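Local structure of DyP (Bjerkandera adusta, 3VXJ) at residues Ile5-Leu8 and Asn9-Gly13; Leu69-Asn73 and Thr74-Ala78; Asp83-Asp87 and Ala88-Asp92; Thr207-Ser210 and Trp211-Asp214; Phe429-Ile433 and Ser434-Ala438. The protein is a dye-decolorizing peroxidase that binds heme b and probably uses hydrogen peroxide to oxidise dyes and phenolic compounds. All coordinates share one frame; numbering follows the deposited sequence.

Five short turns and helix starts gather where the two halves of the protein meet. Contact 5 is the middle member: its centre lies about 10 Å from that of contact 4, 11 Å from contact 1 and 12 Å from contact 2. Contacts 2 and 5 follow the edge strands 65-71 and 420-430, which are joined by Phe71 O and Phe429 N at 2.7 Å, a probable hydrogen bond, and both use a serine N-cap. Contacts 3 and 4 are about 12 Å apart, centre to centre, and touch directly. All lie away from the heme pocket; in contact 3 the side chain of Gln89 is about 13 Å from the bound heme.

Contact 1. Residues Ile5-Leu8 and Asn9-Gly13; sequences ILPL and NNIQG
The backbone of Pro7 to Asn10 folds back on itself in a type I beta turn, closed by Asn10 N donating to Pro7 O at 2.8 Å. The N-H points well at the oxygen, with 156° at the hydrogen, yet it arrives from above the carbonyl plane and not along a lone pair, as the tight curvature of a four-residue turn demands. Pro7 is also the centre of an inverse gamma turn, and the two reversals run directly into one another. Such a pair of turns shows how a chain without regular secondary structure can be bent sharply by local bonds, here just ahead of the short helix 13-16. The side chains fill in the bend. Ile11 carries most of the apolar contact: with CG1 anti to its carbonyl carbon (chi1 -65°) the longer branch reaches back along the chain, bringing CD1 to 4.1 Å from Leu6 CB and to 4.3 Å from Pro7 CD. On the way CG1 passes Pro7 O at 3.6 Å, so the aliphatic branch lies against the oxygen that closes the turn. Pro7 CB and Asn10 CB touch more lightly, at 4.1 Å, across the mouth of the turn. The Asn10 amide takes another course: CG stands anti to the backbone N (chi1 -157°), and OD1 accepts from Ser434 N at the start of helix 433-440. Leu8 and Asn9, the two corner residues, turn their side chains away from the bend and rest on Ala53 of helix 52-55.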
loop_
_atom_site.group_PDB
_atom_site.type_symbol
_atom_site.label_atom_id
_atom_site.label_comp_id
_atom_site.label_asym_id
_atom_site.label_seq_id
_atom_site.Cartn_x
_atom_site.Cartn_y
_atom_site.Cartn_z
ATOM N N ILE A 5 -25.766 -3.309 7.305
ATOM C CA ILE A 5 -24.744 -2.831 8.282
ATOM C C ILE A 5 -23.590 -3.827 8.454
ATOM O O ILE A 5 -23.793 -5.030 8.656
ATOM C CB ILE A 5 -25.386 -2.372 9.637
ATOM C CG1 ILE A 5 -25.483 -0.840 9.667
ATOM C CG2 ILE A 5 -24.602 -2.879 10.848
ATOM C CD1 ILE A 5 -26.082 -0.259 10.940
ATOM N N LEU A 6 -22.372 -3.313 8.347
ATOM C CA LEU A 6 -21.185 -4.134 8.507
ATOM C C LEU A 6 -20.971 -4.498 9.971
ATOM O O LEU A 6 -21.115 -3.644 10.849
ATOM C CB LEU A 6 -19.963 -3.409 7.942
ATOM C CG LEU A 6 -20.014 -3.085 6.445
ATOM C CD1 LEU A 6 -18.852 -2.192 6.054
ATOM C CD2 LEU A 6 -20.034 -4.354 5.591
ATOM N N PRO A 7 -20.649 -5.775 10.238
ATOM C CA PRO A 7 -20.363 -6.211 11.598
ATOM C C PRO A 7 -18.920 -5.855 11.962
ATOM O O PRO A 7 -17.997 -6.653 11.768
ATOM C CB PRO A 7 -20.583 -7.726 11.527
ATOM C CG PRO A 7 -20.261 -8.080 10.128
ATOM C CD PRO A 7 -20.684 -6.905 9.294
ATOM N N LEU A 8 -18.736 -4.650 12.490
ATOM C CA LEU A 8 -17.398 -4.118 12.749
ATOM C C LEU A 8 -16.598 -4.956 13.743
ATOM O O LEU A 8 -15.371 -4.985 13.676
ATOM C CB LEU A 8 -17.475 -2.673 13.243
ATOM C CG LEU A 8 -18.200 -1.646 12.368
ATOM C CD1 LEU A 8 -18.183 -0.282 13.038
ATOM C CD2 LEU A 8 -17.599 -1.561 10.982
ATOM N N ASN A 9 -17.288 -5.626 14.661
ATOM C CA ASN A 9 -16.632 -6.524 15.609
ATOM C C ASN A 9 -16.109 -7.815 14.983
ATOM O O ASN A 9 -15.399 -8.577 15.643
ATOM C CB ASN A 9 -17.560 -6.864 16.781
ATOM C CG ASN A 9 -17.831 -5.675 17.681
ATOM O OD1 ASN A 9 -17.116 -5.450 18.657
ATOM N ND2 ASN A 9 -18.866 -4.908 17.358
ATOM N N ASN A 10 -16.462 -8.052 13.717
ATOM C CA ASN A 10 -16.100 -9.294 13.043
ATOM C C ASN A 10 -15.127 -9.107 11.883
ATOM O O ASN A 10 -14.726 -10.080 11.247
ATOM C CB ASN A 10 -17.349 -10.027 12.547
ATOM C CG ASN A 10 -17.105 -11.506 12.360
ATOM O OD1 ASN A 10 -16.419 -12.126 13.179
ATOM N ND2 ASN A 10 -17.641 -12.082 11.277
ATOM N N ILE A 11 -14.754 -7.860 11.611
ATOM C CA ILE A 11 -13.863 -7.539 10.494
ATOM C C ILE A 11 -12.489 -7.197 11.050
ATOM O O ILE A 11 -12.361 -6.370 11.950
ATOM C CB ILE A 11 -14.422 -6.357 9.662
ATOM C CG1 ILE A 11 -15.739 -6.784 8.993
ATOM C CG2 ILE A 11 -13.393 -5.902 8.609
ATOM C CD1 ILE A 11 -16.630 -5.645 8.529
ATOM N N GLN A 12 -11.455 -7.855 10.541
ATOM C CA GLN A 12 -10.099 -7.543 10.973
ATOM C C GLN A 12 -9.774 -6.067 10.707
ATOM O O GLN A 12 -9.961 -5.559 9.596
ATOM C CB GLN A 12 -9.094 -8.501 10.332
ATOM C CG GLN A 12 -9.252 -9.954 10.792
ATOM C CD GLN A 12 -8.011 -10.777 10.542
ATOM O OE1 GLN A 12 -6.949 -10.473 11.075
ATOM N NE2 GLN A 12 -8.126 -11.813 9.715
ATOM N N GLY A 13 -9.312 -5.379 11.750
ATOM C CA GLY A 13 -9.306 -3.923 11.750
ATOM C C GLY A 13 -8.404 -3.249 10.731
ATOM O O GLY A 13 -8.712 -2.152 10.272
#

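Contact 2. Residues Leu69-Asn73 and Thr74-Ala78; sequences LGFSN and TGLQA
Ser72 meets Gly75 as the N-cap of helix 73-78, and the torsion of the serine shows how such a cap is made. With chi1 at 72°, OG sits between the backbone N and the carbonyl carbon and so faces the first turn, where it accepts from Gly75 N at 3.0 Å. The same oxygen is hydrogen-bonded to Ile117 O, which gives the hydroxyl a partner just ahead of the neighbouring strand 119-125. Behind the cap, Phe71 and Leu76 form a hydrophobic staple, the pairing of the residue before the N-cap with the fourth residue after the N-cap. Leu76 CG is anti to its own carbonyl carbon, which carries CD2 to 3.7 Å from Phe71 CB; the two side chains cross at about a right angle. On the outer side Gln77 CG lies 3.3 Å from Asn73 O. Regular helix bonds start at once: Leu76 N donates to Ser72 O at 3.1 Å, and Gln77 N to Asn73 O at 3.0 Å. Staple and cap thus work on the same turn by different means. The chemistry implies that a buried hydroxyl supplies the acceptor that a first-turn N-H cannot find in the helix itself, while the apolar pair closes over the junction between strand 65-71 and the helix.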
loop_
_atom_site.group_PDB
_atom_site.type_symbol
_atom_site.label_atom_id
_atom_site.label_comp_id
_atom_site.label_asym_id
_atom_site.label_seq_id
_atom_site.Cartn_x
_atom_site.Cartn_y
_atom_site.Cartn_z
ATOM N N LEU A 69 -4.312 -11.295 10.973
ATOM C CA LEU A 69 -3.781 -12.563 10.499
ATOM C C LEU A 69 -4.329 -12.909 9.122
ATOM O O LEU A 69 -5.547 -12.952 8.913
ATOM C CB LEU A 69 -4.103 -13.679 11.506
ATOM C CG LEU A 69 -3.774 -15.138 11.158
ATOM C CD1 LEU A 69 -2.274 -15.358 10.966
ATOM C CD2 LEU A 69 -4.295 -16.041 12.256
ATOM N N GLY A 70 -3.415 -13.150 8.187
ATOM C CA GLY A 70 -3.775 -13.581 6.841
ATOM C C GLY A 70 -3.098 -14.880 6.451
ATOM O O GLY A 70 -2.056 -15.254 7.001
ATOM N N PHE A 71 -3.699 -15.566 5.483
ATOM C CA PHE A 71 -3.195 -16.841 4.976
ATOM C C PHE A 71 -2.957 -16.801 3.483
ATOM O O PHE A 71 -3.729 -16.207 2.741
ATOM C CB PHE A 71 -4.195 -17.966 5.280
ATOM C CG PHE A 71 -4.355 -18.239 6.737
ATOM C CD1 PHE A 71 -3.480 -19.095 7.394
ATOM C CD2 PHE A 71 -5.349 -17.600 7.469
ATOM C CE1 PHE A 71 -3.603 -19.327 8.761
ATOM C CE2 PHE A 71 -5.487 -17.831 8.842
ATOM C CZ PHE A 71 -4.611 -18.699 9.479
ATOM N N SER A 72 -1.891 -17.453 3.047
ATOM C CA SER A 72 -1.650 -17.667 1.636
ATOM C C SER A 72 -2.467 -18.875 1.191
ATOM O O SER A 72 -3.035 -19.587 2.009
ATOM C CB SER A 72 -0.170 -17.949 1.411
ATOM O OG SER A 72 0.134 -19.249 1.892
ATOM N N ASN A 73 -2.490 -19.123 -0.111
ATOM C CA ASN A 73 -3.118 -20.317 -0.631
ATOM C C ASN A 73 -2.502 -21.587 -0.046
ATOM O O ASN A 73 -3.223 -22.509 0.348
ATOM C CB ASN A 73 -3.035 -20.354 -2.152
ATOM C CG ASN A 73 -3.607 -21.628 -2.720
ATOM O OD1 ASN A 73 -4.817 -21.821 -2.728
ATOM N ND2 ASN A 73 -2.736 -22.523 -3.150
ATOM N N THR A 74 -1.176 -21.656 0.015
ATOM C CA THR A 74 -0.568 -22.869 0.543
ATOM C C THR A 74 -0.850 -23.037 2.036
ATOM O O THR A 74 -0.924 -24.159 2.523
ATOM C CB THR A 74 0.926 -22.952 0.251
ATOM O OG1 THR A 74 1.554 -21.715 0.613
ATOM C CG2 THR A 74 1.150 -23.215 -1.231
ATOM N N GLY A 75 -1.037 -21.926 2.748
ATOM C CA GLY A 75 -1.435 -21.971 4.157
ATOM C C GLY A 75 -2.808 -22.589 4.344
ATOM O O GLY A 75 -2.990 -23.461 5.194
ATOM N N LEU A 76 -3.771 -22.145 3.541
ATOM C CA LEU A 76 -5.112 -22.723 3.556
ATOM C C LEU A 76 -5.056 -24.211 3.221
ATOM O O LEU A 76 -5.669 -25.030 3.919
ATOM C CB LEU A 76 -6.050 -21.954 2.618
ATOM C CG LEU A 76 -6.303 -20.507 3.064
ATOM C CD1 LEU A 76 -7.216 -19.799 2.071
ATOM C CD2 LEU A 76 -6.883 -20.438 4.480
ATOM N N GLN A 77 -4.281 -24.573 2.200
ATOM C CA GLN A 77 -4.109 -25.980 1.832
ATOM C C GLN A 77 -3.508 -26.813 2.971
ATOM O O GLN A 77 -3.966 -27.933 3.231
ATOM C CB GLN A 77 -3.254 -26.112 0.573
ATOM C CG GLN A 77 -3.910 -25.577 -0.686
ATOM C CD GLN A 77 -3.023 -25.711 -1.907
ATOM O OE1 GLN A 77 -1.803 -25.880 -1.795
ATOM N NE2 GLN A 77 -3.630 -25.630 -3.084
ATOM N N ALA A 78 -2.500 -26.263 3.654
ATOM C CA ALA A 78 -1.858 -26.944 4.778
ATOM C C ALA A 78 -2.841 -27.212 5.905
ATOM O O ALA A 78 -2.672 -28.167 6.676
ATOM C CB ALA A 78 -0.692 -26.120 5.294
#

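Contact 3. Residues Asp83-Asp87 and Ala88-Asp92; sequences DDLGD and AQFPD
Asp87 grips the two backbone N-H groups that follow its neighbour: OD2 accepts from Phe90 N at 2.8 Å and from Gln89 N at 2.9 Å. The two donors arrive differently. Phe90 N uses the anti lone pair of OD2, whereas Gln89 N comes from above the carboxylate plane, closing an Asx turn. Placing CG anti to the backbone N (chi1 -174°) swings the carboxylate forward over residues 88-92, which have helical backbone angles without the regular bonds. Where a helix would offer the next N-H, Pro91 has none, and its CD instead packs 3.0 Å from Asp87 O. In the second shell, a water donates to Asp87 OD1 at 2.7 Å and to Gln89 OE1 at 2.6 Å, and Ile363 N binds OD1 as well, so both carboxylate oxygens are held. Were Asp87 replaced by an alanine, the N-H groups of Phe90, Gln89 and Ile363 would probably lose this acceptor, and the turn could shift. Before it, a second Asx turn shapes the approach: Asp84 OD1 accepts from Gly86 N at 2.9 Å. From the middle of this turn Leu85 reaches out, CD1 lying 3.7 Å from Phe90 CE2. These two apolar groups face inward together: both rest on Leu76 of helix 73-78 and on Phe429 of strand 420-430, while Phe217 of strand 216-225 meets the ring of Phe90, planes about 60° apart, and packs on Leu85 too.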
loop_
_atom_site.group_PDB
_atom_site.type_symbol
_atom_site.label_atom_id
_atom_site.label_comp_id
_atom_site.label_asym_id
_atom_site.label_seq_id
_atom_site.Cartn_x
_atom_site.Cartn_y
_atom_site.Cartn_z
ATOM N N ASP A 83 -11.607 -24.973 -0.236
ATOM C CA ASP A 83 -12.608 -24.263 -1.042
ATOM C C ASP A 83 -11.956 -23.132 -1.831
ATOM O O ASP A 83 -11.195 -22.331 -1.285
ATOM C CB ASP A 83 -13.726 -23.686 -0.167
ATOM C CG ASP A 83 -14.513 -24.749 0.581
ATOM O OD1 ASP A 83 -14.681 -25.882 0.076
ATOM O OD2 ASP A 83 -14.973 -24.430 1.694
ATOM N N ASP A 84 -12.254 -23.081 -3.122
ATOM C CA ASP A 84 -11.785 -22.020 -4.012
ATOM C C ASP A 84 -12.376 -20.678 -3.557
ATOM O O ASP A 84 -13.597 -20.540 -3.428
ATOM C CB ASP A 84 -12.202 -22.383 -5.447
ATOM C CG ASP A 84 -11.756 -21.379 -6.512
ATOM O OD1 ASP A 84 -11.099 -20.363 -6.217
ATOM O OD2 ASP A 84 -12.074 -21.641 -7.699
ATOM N N LEU A 85 -11.501 -19.713 -3.289
ATOM C CA LEU A 85 -11.915 -18.369 -2.866
ATOM C C LEU A 85 -12.359 -17.451 -4.001
ATOM O O LEU A 85 -12.874 -16.364 -3.732
ATOM C CB LEU A 85 -10.813 -17.695 -2.045
ATOM C CG LEU A 85 -10.687 -18.126 -0.589
ATOM C CD1 LEU A 85 -9.391 -17.607 0.005
ATOM C CD2 LEU A 85 -11.864 -17.605 0.226
ATOM N N GLY A 86 -12.150 -17.873 -5.251
ATOM C CA GLY A 86 -12.675 -17.153 -6.410
ATOM C C GLY A 86 -11.768 -16.093 -7.012
ATOM O O GLY A 86 -12.163 -15.424 -7.973
ATOM N N ASP A 87 -10.561 -15.934 -6.471
ATOM C CA ASP A 87 -9.616 -14.961 -7.011
ATOM C C ASP A 87 -8.651 -15.620 -7.997
ATOM O O ASP A 87 -8.149 -16.701 -7.731
ATOM C CB ASP A 87 -8.849 -14.272 -5.881
ATOM C CG ASP A 87 -7.971 -13.152 -6.394
ATOM O OD1 ASP A 87 -8.476 -12.016 -6.541
ATOM O OD2 ASP A 87 -6.788 -13.416 -6.675
ATOM N N ALA A 88 -8.384 -14.950 -9.116
ATOM C CA ALA A 88 -7.543 -15.510 -10.168
ATOM C C ALA A 88 -6.054 -15.594 -9.807
ATOM O O ALA A 88 -5.344 -16.466 -10.314
ATOM C CB ALA A 88 -7.720 -14.727 -11.460
ATOM N N GLN A 89 -5.582 -14.688 -8.946
ATOM C CA GLN A 89 -4.149 -14.615 -8.633
ATOM C C GLN A 89 -3.756 -15.271 -7.316
ATOM O O GLN A 89 -2.644 -15.783 -7.181
ATOM C CB GLN A 89 -3.663 -13.167 -8.630
ATOM C CG GLN A 89 -3.390 -12.624 -10.013
ATOM C CD GLN A 89 -4.637 -12.128 -10.695
ATOM O OE1 GLN A 89 -5.475 -11.493 -10.065
ATOM N NE2 GLN A 89 -4.760 -12.391 -11.989
ATOM N N PHE A 90 -4.647 -15.239 -6.330
ATOM C CA PHE A 90 -4.341 -15.790 -5.013
ATOM C C PHE A 90 -3.800 -17.235 -5.053
ATOM O O PHE A 90 -2.824 -17.526 -4.364
ATOM C CB PHE A 90 -5.574 -15.661 -4.114
ATOM C CG PHE A 90 -5.410 -16.246 -2.740
ATOM C CD1 PHE A 90 -4.663 -15.584 -1.758
ATOM C CD2 PHE A 90 -6.048 -17.439 -2.409
ATOM C CE1 PHE A 90 -4.543 -16.118 -0.473
ATOM C CE2 PHE A 90 -5.933 -17.981 -1.139
ATOM C CZ PHE A 90 -5.182 -17.313 -0.161
ATOM N N PRO A 91 -4.406 -18.137 -5.864
ATOM C CA PRO A 91 -3.971 -19.532 -5.745
ATOM C C PRO A 91 -2.507 -19.779 -6.095
ATOM O O PRO A 91 -1.870 -20.611 -5.453
ATOM C CB PRO A 91 -4.903 -20.273 -6.709
ATOM C CG PRO A 91 -6.155 -19.441 -6.707
ATOM C CD PRO A 91 -5.617 -18.032 -6.701
ATOM N N ASP A 92 -1.973 -19.080 -7.095
ATOM C CA ASP A 92 -0.596 -19.353 -7.517
ATOM C C ASP A 92 0.449 -18.609 -6.701
ATOM O O ASP A 92 1.640 -18.922 -6.793
ATOM C CB ASP A 92 -0.393 -19.063 -9.004
ATOM C CG ASP A 92 -1.107 -20.055 -9.904
ATOM O OD1 ASP A 92 -1.495 -21.144 -9.429
ATOM O OD2 ASP A 92 -1.262 -19.735 -11.099
HETATM O O HOH W 1 -7.852 -11.220 -9.028
#

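Contact 4. Residues Thr207-Ser210 and Trp211-Asp214; sequences TRPS and WALD
Pro209 and Trp211 lie side by side and point the same way, with Pro209 CB over one face of the indole. This is the tight part of the contact: a CH-pi interaction in which Pro209 CB stands 3.7 Å from the centroid of the five-membered ring, 23° off the normal, and only 3.4 Å from Trp211 NE1. The tryptophan can fold back over the proline two residues earlier because its chi1 of 60° leaves CG flanked by both the backbone N and the carbonyl carbon. Ala212 CB also lies over that face, higher above the plane and likewise offset toward the rim, and touches Pro209 CD at 4.1 Å. The backbone beneath winds as a short 3-10 turn, with Ala212 N donating to Pro209 O at 2.9 Å and Leu213 N to Ser210 O at 3.2 Å; both donors come from above the carbonyl planes. The other side of the turn is much looser. Ser210 is exposed and turns its side chain away from the residues that follow, and partly exposed Leu213 adds little beyond CB resting 3.5 Å from Ser210 O. Arg208 touches Ala212 through CB alone; its guanidinium leads off to a salt bridge with Asp204 and a hydrogen bond to Leu85 O, tying the turn to the 83-92 loop. The edge of the indole does likewise, since Trp211 NE1 is hydrogen-bonded to Asp83 OD2. Donating to a carboxylate would tend to enrich the pyrrole ring in electrons, which may strengthen its attraction for the proline C-H groups on its face.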
loop_
_atom_site.group_PDB
_atom_site.type_symbol
_atom_site.label_atom_id
_atom_site.label_comp_id
_atom_site.label_asym_id
_atom_site.label_seq_id
_atom_site.Cartn_x
_atom_site.Cartn_y
_atom_site.Cartn_z
ATOM N N THR A 207 -16.602 -15.215 -7.021
ATOM C CA THR A 207 -17.380 -16.332 -6.499
ATOM C C THR A 207 -16.788 -16.788 -5.168
ATOM O O THR A 207 -15.734 -17.436 -5.149
ATOM C CB THR A 207 -17.394 -17.483 -7.520
ATOM O OG1 THR A 207 -17.952 -16.998 -8.746
ATOM C CG2 THR A 207 -18.224 -18.653 -7.023
ATOM N N ARG A 208 -17.441 -16.437 -4.063
ATOM C CA ARG A 208 -16.866 -16.641 -2.728
ATOM C C ARG A 208 -17.586 -17.721 -1.943
ATOM O O ARG A 208 -18.819 -17.731 -1.913
ATOM C CB ARG A 208 -16.957 -15.358 -1.887
ATOM C CG ARG A 208 -16.559 -14.091 -2.600
ATOM C CD ARG A 208 -15.123 -14.131 -3.037
ATOM N NE ARG A 208 -14.824 -12.887 -3.727
ATOM C CZ ARG A 208 -13.747 -12.670 -4.461
ATOM N NH1 ARG A 208 -12.836 -13.621 -4.641
ATOM N NH2 ARG A 208 -13.603 -11.486 -5.033
ATOM N N PRO A 209 -16.829 -18.600 -1.258
ATOM C CA PRO A 209 -17.491 -19.426 -0.244
ATOM C C PRO A 209 -18.171 -18.523 0.784
ATOM O O PRO A 209 -17.694 -17.413 1.050
ATOM C CB PRO A 209 -16.341 -20.201 0.406
ATOM C CG PRO A 209 -15.173 -20.050 -0.518
ATOM C CD PRO A 209 -15.366 -18.775 -1.264
ATOM N N SER A 210 -19.283 -18.979 1.352
ATOM C CA SER A 210 -19.982 -18.199 2.374
ATOM C C SER A 210 -19.062 -17.817 3.533
ATOM O O SER A 210 -19.181 -16.716 4.070
ATOM C CB SER A 210 -21.224 -18.943 2.871
ATOM O OG SER A 210 -20.873 -20.074 3.651
ATOM N N TRP A 211 -18.133 -18.701 3.895
ATOM C CA TRP A 211 -17.237 -18.413 5.020
ATOM C C TRP A 211 -16.258 -17.268 4.746
ATOM O O TRP A 211 -15.659 -16.729 5.684
ATOM C CB TRP A 211 -16.501 -19.668 5.493
ATOM C CG TRP A 211 -15.616 -20.358 4.488
ATOM C CD1 TRP A 211 -15.907 -21.492 3.787
ATOM C CD2 TRP A 211 -14.270 -20.005 4.131
ATOM N NE1 TRP A 211 -14.846 -21.853 2.997
ATOM C CE2 TRP A 211 -13.824 -20.960 3.189
ATOM C CE3 TRP A 211 -13.398 -18.973 4.512
ATOM C CZ2 TRP A 211 -12.551 -20.912 2.613
ATOM C CZ3 TRP A 211 -12.129 -18.928 3.942
ATOM C CH2 TRP A 211 -11.719 -19.894 3.001
ATOM N N ALA A 212 -16.110 -16.898 3.475
ATOM C CA ALA A 212 -15.224 -15.801 3.085
ATOM C C ALA A 212 -15.847 -14.412 3.261
ATOM O O ALA A 212 -15.171 -13.397 3.042
ATOM C CB ALA A 212 -14.737 -15.990 1.649
ATOM N N LEU A 213 -17.115 -14.350 3.666
ATOM C CA LEU A 213 -17.770 -13.067 3.915
ATOM C C LEU A 213 -16.947 -12.217 4.887
ATOM O O LEU A 213 -16.510 -12.704 5.938
ATOM C CB LEU A 213 -19.186 -13.270 4.458
ATOM C CG LEU A 213 -20.011 -12.006 4.733
ATOM C CD1 LEU A 213 -20.335 -11.265 3.449
ATOM C CD2 LEU A 213 -21.289 -12.372 5.472
ATOM N N ASP A 214 -16.751 -10.952 4.518
ATOM C CA ASP A 214 -16.110 -9.940 5.370
ATOM C C ASP A 214 -14.617 -10.163 5.578
ATOM O O ASP A 214 -14.020 -9.608 6.512
ATOM C CB ASP A 214 -16.856 -9.763 6.702
ATOM C CG ASP A 214 -18.174 -9.055 6.538
ATOM O OD1 ASP A 214 -18.291 -8.219 5.618
ATOM O OD2 ASP A 214 -19.088 -9.334 7.341
#

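Contact 5. Residues Phe429-Ile433 and Ser434-Ala438; sequences FLPSI and SALTA
The start of helix 433-440 combines an N-cap at Ser432 with a hydrophobic staple between Pro431 and Leu436, the two devices that commonly close the first turn of a helix. A chi1 of 72° turns Ser432 OG in over the helix start, where it accepts from Ala435 N at 3.0 Å and also lies 3.2 Å from Ala435 CB. The carbonyl of the same serine takes the next N-H, Leu436 N donating to Ser432 O at 3.1 Å; a second bond from Leu436 N to Ile433 O is weak. In the staple, the proline ring meets the leucine at about a right angle, with Leu436 CD2 3.9 Å from Pro431 CG. A second atom of the proline also packs: Pro431 CB lies 3.9 Å from Ala435 CB. With a valine in place of Ser432, Ala435 N is likely to lose its capping acceptor and the first turn to fray more readily, leaving the staple and the backbone bond to Ser432 O. Further on the helix widens into a pi-type turn at 436-438. The whole junction follows edge strand 420-430 directly and is covered on one side by helix 34-48, where Val45 receives Ile433, Leu436 and Thr437, while Gln12 NE2 binds Pro431 O from the N-terminal segment that precedes helix 13-16.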
loop_
_atom_site.group_PDB
_atom_site.type_symbol
_atom_site.label_atom_id
_atom_site.label_comp_id
_atom_site.label_asym_id
_atom_site.label_seq_id
_atom_site.Cartn_x
_atom_site.Cartn_y
_atom_site.Cartn_z
ATOM N N PHE A 429 -5.107 -13.934 2.144
ATOM C CA PHE A 429 -6.508 -13.706 2.460
ATOM C C PHE A 429 -6.668 -13.552 3.966
ATOM O O PHE A 429 -6.228 -14.417 4.735
ATOM C CB PHE A 429 -7.388 -14.850 1.943
ATOM C CG PHE A 429 -8.844 -14.663 2.247
ATOM C CD1 PHE A 429 -9.580 -13.687 1.592
ATOM C CD2 PHE A 429 -9.466 -15.419 3.244
ATOM C CE1 PHE A 429 -10.932 -13.490 1.877
ATOM C CE2 PHE A 429 -10.824 -15.232 3.535
ATOM C CZ PHE A 429 -11.547 -14.260 2.864
ATOM N N LEU A 430 -7.305 -12.453 4.374
ATOM C CA LEU A 430 -7.627 -12.216 5.782
ATOM C C LEU A 430 -9.095 -12.526 6.003
ATOM O O LEU A 430 -9.958 -11.768 5.568
ATOM C CB LEU A 430 -7.340 -10.766 6.184
ATOM C CG LEU A 430 -5.891 -10.386 6.482
ATOM C CD1 LEU A 430 -5.033 -10.383 5.221
ATOM C CD2 LEU A 430 -5.852 -9.037 7.158
ATOM N N PRO A 431 -9.391 -13.641 6.700
ATOM C CA PRO A 431 -10.792 -13.981 6.924
ATOM C C PRO A 431 -11.444 -13.065 7.967
ATOM O O PRO A 431 -10.761 -12.300 8.675
ATOM C CB PRO A 431 -10.715 -15.413 7.475
ATOM C CG PRO A 431 -9.349 -15.928 7.068
ATOM C CD PRO A 431 -8.484 -14.715 7.136
ATOM N N SER A 432 -12.765 -13.137 8.065
ATOM C CA SER A 432 -13.450 -12.541 9.205
ATOM C C SER A 432 -12.981 -13.200 10.501
ATOM O O SER A 432 -12.401 -14.300 10.509
ATOM C CB SER A 432 -14.966 -12.692 9.065
ATOM O OG SER A 432 -15.353 -14.040 9.266
ATOM N N ILE A 433 -13.254 -12.536 11.611
ATOM C CA ILE A 433 -12.813 -13.037 12.901
ATOM C C ILE A 433 -13.528 -14.355 13.228
ATOM O O ILE A 433 -12.891 -15.316 13.679
ATOM C CB ILE A 433 -12.956 -11.953 13.996
ATOM C CG1 ILE A 433 -12.007 -10.778 13.679
ATOM C CG2 ILE A 433 -12.674 -12.524 15.396
ATOM C CD1 ILE A 433 -12.111 -9.600 14.625
ATOM N N SER A 434 -14.834 -14.415 12.969
ATOM C CA SER A 434 -15.586 -15.650 13.178
ATOM C C SER A 434 -15.076 -16.766 12.264
ATOM O O SER A 434 -14.953 -17.907 12.696
ATOM C CB SER A 434 -17.096 -15.422 13.008
ATOM O OG SER A 434 -17.413 -14.971 11.704
ATOM N N ALA A 435 -14.740 -16.443 11.013
ATOM C CA ALA A 435 -14.245 -17.472 10.097
ATOM C C ALA A 435 -12.916 -18.067 10.550
ATOM O O ALA A 435 -12.646 -19.240 10.305
ATOM C CB ALA A 435 -14.145 -16.944 8.680
ATOM N N LEU A 436 -12.093 -17.264 11.223
ATOM C CA LEU A 436 -10.833 -17.773 11.758
ATOM C C LEU A 436 -11.030 -19.000 12.640
ATOM O O LEU A 436 -10.295 -19.981 12.525
ATOM C CB LEU A 436 -10.089 -16.687 12.530
ATOM C CG LEU A 436 -9.391 -15.610 11.698
ATOM C CD1 LEU A 436 -8.834 -14.551 12.621
ATOM C CD2 LEU A 436 -8.280 -16.186 10.828
ATOM N N THR A 437 -12.028 -18.943 13.515
ATOM C CA THR A 437 -12.271 -20.045 14.442
ATOM C C THR A 437 -13.297 -21.066 13.942
ATOM O O THR A 437 -13.143 -22.266 14.192
ATOM C CB THR A 437 -12.631 -19.533 15.862
ATOM O OG1 THR A 437 -13.832 -18.752 15.813
ATOM C CG2 THR A 437 -11.488 -18.685 16.412
ATOM N N ALA A 438 -14.326 -20.598 13.233
ATOM C CA ALA A 438 -15.420 -21.469 12.785
ATOM C C ALA A 438 -15.080 -22.254 11.520
ATOM O O ALA A 438 -15.653 -23.317 11.272
ATOM C CB ALA A 438 -16.705 -20.669 12.586
#